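Local coordinates for beta-N-acetylhexosaminidase (Streptomyces plicatus, PDB 1JAK), which removes terminal non-reducing beta-linked N-acetylhexosamine residues from glycosides by hydrolysis, probably through substrate-assisted catalysis, and is bound here to an isofagomine-type inhibitor, at residues A331-V336 with A354-V359; V109-R114 with Q124-L129. All blocks are in the same frame, centred on the assembly; numbering follows the deposited sequence.

Contact 1 (A331-V336 with A354-V359)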
ATOM      1  N   ALA A 331     -23.465 -18.360  -6.179  1.00 11.47           N
ATOM      2  CA  ALA A 331     -24.110 -18.904  -4.987  1.00 12.03           C
ATOM      3  C   ALA A 331     -23.191 -18.755  -3.777  1.00 12.59           C
ATOM      4  O   ALA A 331     -23.632 -18.362  -2.695  1.00 12.24           O
ATOM      5  CB  ALA A 331     -24.459 -20.378  -5.201  1.00 11.23           C
ATOM      6  N   PHE A 332     -21.913 -19.069  -3.969  1.00 10.70           N
ATOM      7  CA  PHE A 332     -20.925 -18.973  -2.897  1.00 10.79           C
ATOM      8  C   PHE A 332     -20.827 -17.552  -2.351  1.00 10.45           C
ATOM      9  O   PHE A 332     -20.879 -17.334  -1.138  1.00 11.22           O
ATOM     10  CB  PHE A 332     -19.547 -19.404  -3.409  1.00  9.77           C
ATOM     11  CG  PHE A 332     -18.463 -19.339  -2.366  1.00 11.38           C
ATOM     12  CD1 PHE A 332     -18.294 -20.373  -1.450  1.00 10.70           C
ATOM     13  CD2 PHE A 332     -17.618 -18.236  -2.294  1.00 10.87           C
ATOM     14  CE1 PHE A 332     -17.294 -20.313  -0.474  1.00 10.74           C
ATOM     15  CE2 PHE A 332     -16.615 -18.165  -1.323  1.00 10.11           C
ATOM     16  CZ  PHE A 332     -16.454 -19.204  -0.413  1.00  9.62           C
ATOM     17  N   MET A 333     -20.676 -16.585  -3.246  1.00  9.93           N
ATOM     18  CA  MET A 333     -20.557 -15.195  -2.824  1.00 10.64           C
ATOM     19  C   MET A 333     -21.826 -14.674  -2.160  1.00 11.96           C
ATOM     20  O   MET A 333     -21.759 -13.837  -1.263  1.00 11.09           O
ATOM     21  CB  MET A 333     -20.169 -14.311  -4.010  1.00 10.85           C
ATOM     22  CG  MET A 333     -18.734 -14.543  -4.465  1.00 11.86           C
ATOM     23  SD  MET A 333     -17.567 -14.329  -3.093  1.00 11.80           S
ATOM     24  CE  MET A 333     -16.022 -14.049  -4.000  1.00 10.45           C
ATOM     25  N   LYS A 334     -22.981 -15.170  -2.593  1.00 12.16           N
ATOM     26  CA  LYS A 334     -24.244 -14.744  -1.998  1.00 13.47           C
ATOM     27  C   LYS A 334     -24.280 -15.201  -0.538  1.00 13.88           C
ATOM     28  O   LYS A 334     -24.772 -14.492   0.345  1.00 13.04           O
ATOM     29  CB  LYS A 334     -25.420 -15.363  -2.761  1.00 15.97           C
ATOM     30  CG  LYS A 334     -26.794 -15.040  -2.180  1.00 21.29           C
ATOM     31  CD  LYS A 334     -27.183 -13.591  -2.424  1.00 25.03           C
ATOM     32  CE  LYS A 334     -28.593 -13.306  -1.919  1.00 28.44           C
ATOM     33  NZ  LYS A 334     -29.055 -11.941  -2.304  1.00 30.18           N
ATOM     34  N   ARG A 335     -23.733 -16.386  -0.295  1.00 12.75           N
ATOM     35  CA  ARG A 335     -23.703 -16.976   1.039  1.00 13.50           C
ATOM     36  C   ARG A 335     -22.621 -16.423   1.964  1.00 14.09           C
ATOM     37  O   ARG A 335     -22.855 -16.255   3.163  1.00 15.03           O
ATOM     38  CB  ARG A 335     -23.527 -18.492   0.923  1.00 16.16           C
ATOM     39  CG  ARG A 335     -24.653 -19.189   0.175  1.00 17.90           C
ATOM     40  CD  ARG A 335     -24.255 -20.595  -0.246  1.00 19.85           C
ATOM     41  NE  ARG A 335     -25.331 -21.266  -0.972  1.00 20.00           N
ATOM     42  CZ  ARG A 335     -25.181 -22.390  -1.664  1.00 21.60           C
ATOM     43  NH1 ARG A 335     -23.993 -22.977  -1.729  1.00 20.49           N
ATOM     44  NH2 ARG A 335     -26.219 -22.930  -2.292  1.00 20.37           N
ATOM     45  N   VAL A 336     -21.444 -16.131   1.419  1.00 12.65           N
ATOM     46  CA  VAL A 336     -20.343 -15.653   2.251  1.00 13.28           C
ATOM     47  C   VAL A 336     -20.235 -14.152   2.517  1.00 12.73           C
ATOM     48  O   VAL A 336     -19.754 -13.753   3.578  1.00 11.97           O
ATOM     49  CB  VAL A 336     -18.982 -16.143   1.701  1.00 14.05           C
ATOM     50  CG1 VAL A 336     -18.947 -17.662   1.689  1.00 13.32           C
ATOM     51  CG2 VAL A 336     -18.756 -15.592   0.306  1.00 17.42           C
ATOM     52  N   ALA A 354     -18.193  -8.300  -8.838  1.00  9.91           N
ATOM     53  CA  ALA A 354     -19.205  -7.469  -9.489  1.00 10.56           C
ATOM     54  C   ALA A 354     -20.178  -8.337 -10.277  1.00 11.96           C
ATOM     55  O   ALA A 354     -21.284  -7.907 -10.616  1.00 13.41           O
ATOM     56  CB  ALA A 354     -18.541  -6.454 -10.413  1.00 11.80           C
ATOM     57  N   GLY A 355     -19.756  -9.562 -10.574  1.00 10.73           N
ATOM     58  CA  GLY A 355     -20.617 -10.475 -11.302  1.00 11.80           C
ATOM     59  C   GLY A 355     -21.360 -11.404 -10.361  1.00 12.32           C
ATOM     60  O   GLY A 355     -22.034 -12.333 -10.806  1.00 13.29           O
ATOM     61  N   ALA A 356     -21.252 -11.150  -9.058  1.00 11.90           N
ATOM     62  CA  ALA A 356     -21.911 -11.986  -8.060  1.00 12.41           C
ATOM     63  C   ALA A 356     -22.689 -11.173  -7.027  1.00 13.83           C
ATOM     64  O   ALA A 356     -22.669 -11.480  -5.834  1.00 13.69           O
ATOM     65  CB  ALA A 356     -20.886 -12.873  -7.364  1.00 12.88           C
ATOM     66  N   GLU A 357     -23.359 -10.128  -7.500  1.00 14.63           N
ATOM     67  CA  GLU A 357     -24.186  -9.266  -6.661  1.00 15.96           C
ATOM     68  C   GLU A 357     -23.537  -8.757  -5.372  1.00 14.85           C
ATOM     69  O   GLU A 357     -23.798  -9.275  -4.282  1.00 14.38           O
ATOM     70  CB  GLU A 357     -25.490  -9.994  -6.321  1.00 18.77           C
ATOM     71  CG  GLU A 357     -26.483  -9.161  -5.533  1.00 24.46           C
ATOM     72  CD  GLU A 357     -27.786  -9.894  -5.283  1.00 28.10           C
ATOM     73  OE1 GLU A 357     -27.740 -11.042  -4.792  1.00 31.62           O
ATOM     74  OE2 GLU A 357     -28.858  -9.319  -5.573  1.00 29.01           O
ATOM     75  N   PRO A 358     -22.687  -7.726  -5.482  1.00 14.20           N
ATOM     76  CA  PRO A 358     -22.020  -7.163  -4.304  1.00 13.30           C
ATOM     77  C   PRO A 358     -23.066  -6.670  -3.307  1.00 13.61           C
ATOM     78  O   PRO A 358     -24.078  -6.086  -3.707  1.00 14.07           O
ATOM     79  CB  PRO A 358     -21.212  -6.005  -4.885  1.00 13.68           C
ATOM     80  CG  PRO A 358     -20.923  -6.452  -6.285  1.00 14.52           C
ATOM     81  CD  PRO A 358     -22.239  -7.052  -6.712  1.00 13.43           C
ATOM     82  N   VAL A 359     -22.834  -6.906  -2.020  1.00 12.56           N
ATOM     83  CA  VAL A 359     -23.773  -6.452  -0.999  1.00 12.28           C
ATOM     84  C   VAL A 359     -23.624  -4.948  -0.815  1.00 12.98           C
ATOM     85  O   VAL A 359     -22.643  -4.350  -1.255  1.00 11.88           O
ATOM     86  CB  VAL A 359     -23.532  -7.144   0.366  1.00 12.50           C
ATOM     87  CG1 VAL A 359     -23.829  -8.628   0.256  1.00 12.77           C
ATOM     88  CG2 VAL A 359     -22.095  -6.918   0.827  1.00 12.36           C
TER
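Met333 and Ala356 meet through their CB atoms, 3.7 Å apart, where an outer helix of the catalytic (beta/alpha)8 barrel faces a loop. The helix is 326-342. The loop follows barrel strand 346-350 and leads to strand 363-366. This is the tight side of the contact, and both residues are buried. Ala356 CB also lies 4.0 Å from Met333 CG. Beyond CG the methionine bends at chi2 (-55°), which turns its sulfur end away from the loop.

The other side is exposed and rests on charge. Lys334 and Glu357 reach across the outer edge of the contact and form a salt bridge. Glu357 CG stands anti to the backbone N (chi1 -176°) and CD continues the extended line, which carries the carboxylate out to the lysine. Lys334 CD passes 3.5 Å from Glu357 OE1.

Gln337, one turn further along the helix, ties down the same loop. Its side-chain amide bonds to Glu357 O and Val359 N, so the backbone on either side of Pro358 is held to the helix. The salt bridge itself uses one carboxylate oxygen: Lys334 NZ sits 3.0 Å from Glu357 OE1 and approaches from above the carboxylate plane, 42° out of it.

Contact 2 (V109-R114 with Q124-L129); sequences VTITAR and QTLRQL
Leu126 puts its two methyl groups against two different residues of strand 108-113. CD1 faces Val109 CG1 at 4.4 Å. CD2 faces Ile111 CD1 at 4.5 Å. These are loose van der Waals contacts between branched apolar side chains, and all three residues are buried. Val109 and Ile111 are two apart in the strand, so both direct their side chains to the sheet face that helix 116-129 packs on. The leucine reaches them because its CG is anti to the backbone N (chi1 178°), which extends the side chain from the helix toward the strand. Ile111 answers with a CG1-CD1 arm that is extended at chi2 (175°).

The next shell is also largely apolar. Val146 of strand 145-153 touches Val109, Leu126 and Leu129. Leu102 and Leu88, from the strands that flank 108-113, touch Ile111. Backbone hydrogen bonds from Val109 and Ile111 to Arg87 fix the strand in the mixed sheet of this non-catalytic alpha/beta domain.

Polar groups tie the helix to its surroundings. Thr125 OG1 bonds to Tyr100 OH and to Lys187 NZ, and Gln128 OE1 accepts from Ile28 N. Along the helix surface, Arg127 NH1 donates to Gln124 OE1 over 2.9 Å, with an N-H...O angle of 160°. The donor lies in the carbonyl plane, on a lone pair of the amide oxygen. With the bond from Gln124 NE2 to Tyr63 OH, it orients the Gln124 amide.

Strand and helix thus meet through methyl groups alone. Such packing has little directional preference, and the hydrogen bonds from the helix to its surroundings probably help set its exact placement on the sheet.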
ATOM      1  N   VAL A 109      10.253  25.657  10.635  1.00 13.43           N
ATOM      2  CA  VAL A 109       9.316  24.909   9.807  1.00 13.45           C
ATOM      3  C   VAL A 109       8.132  24.544  10.683  1.00 13.30           C
ATOM      4  O   VAL A 109       8.303  24.017  11.784  1.00 13.83           O
ATOM      5  CB  VAL A 109       9.943  23.610   9.249  1.00 13.48           C
ATOM      6  CG1 VAL A 109       8.864  22.741   8.611  1.00 15.18           C
ATOM      7  CG2 VAL A 109      11.003  23.950   8.214  1.00 15.64           C
ATOM      8  N   THR A 110       6.933  24.847  10.203  1.00 12.85           N
ATOM      9  CA  THR A 110       5.729  24.531  10.948  1.00 12.58           C
ATOM     10  C   THR A 110       4.788  23.696  10.099  1.00 12.23           C
ATOM     11  O   THR A 110       4.450  24.073   8.977  1.00 12.29           O
ATOM     12  CB  THR A 110       4.982  25.801  11.389  1.00 14.79           C
ATOM     13  OG1 THR A 110       5.827  26.581  12.243  1.00 15.26           O
ATOM     14  CG2 THR A 110       3.709  25.435  12.142  1.00 14.90           C
ATOM     15  N   ILE A 111       4.387  22.552  10.639  1.00 11.25           N
ATOM     16  CA  ILE A 111       3.451  21.670   9.957  1.00 10.81           C
ATOM     17  C   ILE A 111       2.171  21.721  10.775  1.00 11.56           C
ATOM     18  O   ILE A 111       2.164  21.378  11.957  1.00 11.06           O
ATOM     19  CB  ILE A 111       3.973  20.222   9.899  1.00 10.86           C
ATOM     20  CG1 ILE A 111       5.237  20.166   9.037  1.00 10.78           C
ATOM     21  CG2 ILE A 111       2.895  19.298   9.326  1.00 11.92           C
ATOM     22  CD1 ILE A 111       5.903  18.802   9.002  1.00 11.14           C
ATOM     23  N   THR A 112       1.093  22.172  10.143  1.00 10.88           N
ATOM     24  CA  THR A 112      -0.194  22.289  10.814  1.00 11.86           C
ATOM     25  C   THR A 112      -1.216  21.352  10.181  1.00 11.15           C
ATOM     26  O   THR A 112      -1.277  21.229   8.961  1.00 11.28           O
ATOM     27  CB  THR A 112      -0.729  23.733  10.720  1.00 13.65           C
ATOM     28  OG1 THR A 112       0.246  24.642  11.250  1.00 13.84           O
ATOM     29  CG2 THR A 112      -2.024  23.871  11.505  1.00 14.90           C
ATOM     30  N   ALA A 113      -2.018  20.700  11.015  1.00 11.82           N
ATOM     31  CA  ALA A 113      -3.042  19.778  10.527  1.00 12.87           C
ATOM     32  C   ALA A 113      -4.154  19.621  11.554  1.00 13.89           C
ATOM     33  O   ALA A 113      -4.015  20.048  12.701  1.00 14.47           O
ATOM     34  CB  ALA A 113      -2.417  18.422  10.225  1.00 11.70           C
ATOM     35  N   ARG A 114      -5.261  19.005  11.145  1.00 13.76           N
ATOM     36  CA  ARG A 114      -6.376  18.790  12.055  1.00 16.14           C
ATOM     37  C   ARG A 114      -6.149  17.509  12.849  1.00 16.40           C
ATOM     38  O   ARG A 114      -6.543  17.411  14.010  1.00 17.25           O
ATOM     39  CB  ARG A 114      -7.694  18.684  11.281  1.00 17.68           C
ATOM     40  CG  ARG A 114      -8.055  19.921  10.476  1.00 22.00           C
ATOM     41  CD  ARG A 114      -9.359  19.711   9.716  1.00 25.11           C
ATOM     42  NE  ARG A 114     -10.505  19.587  10.614  1.00 28.50           N
ATOM     43  CZ  ARG A 114     -11.054  20.606  11.269  1.00 31.74           C
ATOM     44  NH1 ARG A 114     -10.566  21.831  11.126  1.00 33.31           N
ATOM     45  NH2 ARG A 114     -12.088  20.401  12.074  1.00 33.43           N
ATOM     46  N   GLN A 124       6.273  13.394   5.742  1.00  8.00           N
ATOM     47  CA  GLN A 124       6.713  12.702   4.537  1.00  6.90           C
ATOM     48  C   GLN A 124       7.155  13.707   3.474  1.00  7.79           C
ATOM     49  O   GLN A 124       8.036  13.428   2.669  1.00  8.72           O
ATOM     50  CB  GLN A 124       5.595  11.814   3.983  1.00  6.48           C
ATOM     51  CG  GLN A 124       5.107  10.737   4.952  1.00  8.27           C
ATOM     52  CD  GLN A 124       6.244   9.929   5.562  1.00  9.58           C
ATOM     53  OE1 GLN A 124       7.250   9.654   4.908  1.00  6.99           O
ATOM     54  NE2 GLN A 124       6.078   9.533   6.819  1.00  9.82           N
ATOM     55  N   THR A 125       6.531  14.877   3.469  1.00  8.48           N
ATOM     56  CA  THR A 125       6.905  15.913   2.519  1.00  8.53           C
ATOM     57  C   THR A 125       8.228  16.529   2.966  1.00  7.83           C
ATOM     58  O   THR A 125       9.131  16.749   2.156  1.00  8.52           O
ATOM     59  CB  THR A 125       5.823  17.001   2.445  1.00  7.93           C
ATOM     60  OG1 THR A 125       4.668  16.459   1.796  1.00  8.97           O
ATOM     61  CG2 THR A 125       6.323  18.219   1.671  1.00  9.12           C
ATOM     62  N   LEU A 126       8.342  16.789   4.265  1.00  8.43           N
ATOM     63  CA  LEU A 126       9.555  17.381   4.816  1.00  9.46           C
ATOM     64  C   LEU A 126      10.806  16.561   4.507  1.00  9.80           C
ATOM     65  O   LEU A 126      11.849  17.118   4.160  1.00  9.98           O
ATOM     66  CB  LEU A 126       9.415  17.555   6.332  1.00  8.77           C
ATOM     67  CG  LEU A 126      10.634  18.115   7.075  1.00 10.32           C
ATOM     68  CD1 LEU A 126      10.995  19.498   6.525  1.00  9.23           C
ATOM     69  CD2 LEU A 126      10.319  18.201   8.563  1.00 10.46           C
ATOM     70  N   ARG A 127      10.710  15.237   4.616  1.00  9.89           N
ATOM     71  CA  ARG A 127      11.877  14.403   4.357  1.00 10.27           C
ATOM     72  C   ARG A 127      12.321  14.452   2.897  1.00  9.53           C
ATOM     73  O   ARG A 127      13.450  14.083   2.577  1.00  9.91           O
ATOM     74  CB  ARG A 127      11.622  12.955   4.807  1.00 11.71           C
ATOM     75  CG  ARG A 127      10.505  12.240   4.087  1.00 12.65           C
ATOM     76  CD  ARG A 127      10.082  10.972   4.835  1.00 11.54           C
ATOM     77  NE  ARG A 127      11.154   9.981   4.953  1.00 10.15           N
ATOM     78  CZ  ARG A 127      10.954   8.707   5.283  1.00 10.11           C
ATOM     79  NH1 ARG A 127       9.725   8.270   5.528  1.00  8.11           N
ATOM     80  NH2 ARG A 127      11.978   7.863   5.357  1.00  9.34           N
ATOM     81  N   GLN A 128      11.440  14.913   2.011  1.00  9.10           N
ATOM     82  CA  GLN A 128      11.795  15.031   0.602  1.00  8.83           C
ATOM     83  C   GLN A 128      12.364  16.421   0.305  1.00 10.09           C
ATOM     84  O   GLN A 128      13.093  16.606  -0.670  1.00 10.27           O
ATOM     85  CB  GLN A 128      10.582  14.740  -0.290  1.00  8.84           C
ATOM     86  CG  GLN A 128      10.292  13.246  -0.419  1.00  8.17           C
ATOM     87  CD  GLN A 128       9.201  12.942  -1.434  1.00 10.67           C
ATOM     88  OE1 GLN A 128       9.164  13.531  -2.513  1.00 11.10           O
ATOM     89  NE2 GLN A 128       8.321  12.003  -1.099  1.00  9.06           N
ATOM     90  N   LEU A 129      12.038  17.393   1.153  1.00 10.35           N
ATOM     91  CA  LEU A 129      12.553  18.750   0.982  1.00 10.37           C
ATOM     92  C   LEU A 129      14.002  18.781   1.467  1.00 10.09           C
ATOM     93  O   LEU A 129      14.827  19.536   0.957  1.00 10.75           O
ATOM     94  CB  LEU A 129      11.699  19.752   1.765  1.00  9.32           C
ATOM     95  CG  LEU A 129      10.258  19.890   1.253  1.00 10.21           C
ATOM     96  CD1 LEU A 129       9.466  20.810   2.164  1.00 11.31           C
ATOM     97  CD2 LEU A 129      10.274  20.427  -0.176  1.00 10.75           C
TER

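The two contacts belong to different domains and lie on opposite sides of the chain's centre. Contact 2 packs a helix on the sheet of the N-terminal domain. Contact 1 joins a helix and a loop at the outside of the catalytic barrel. Their centres are 44 Å apart, and their nearest atoms about 29 Å, so they do not touch. Contact 1 is the nearer to the active site, but does not line it: the Met333 side chain is about 11 Å from the bound inhibitor. Strand 346-350, which leads into its loop, ends at the ligand-pocket residue Trp350. No residue of either contact is among those lining the inhibitor pocket.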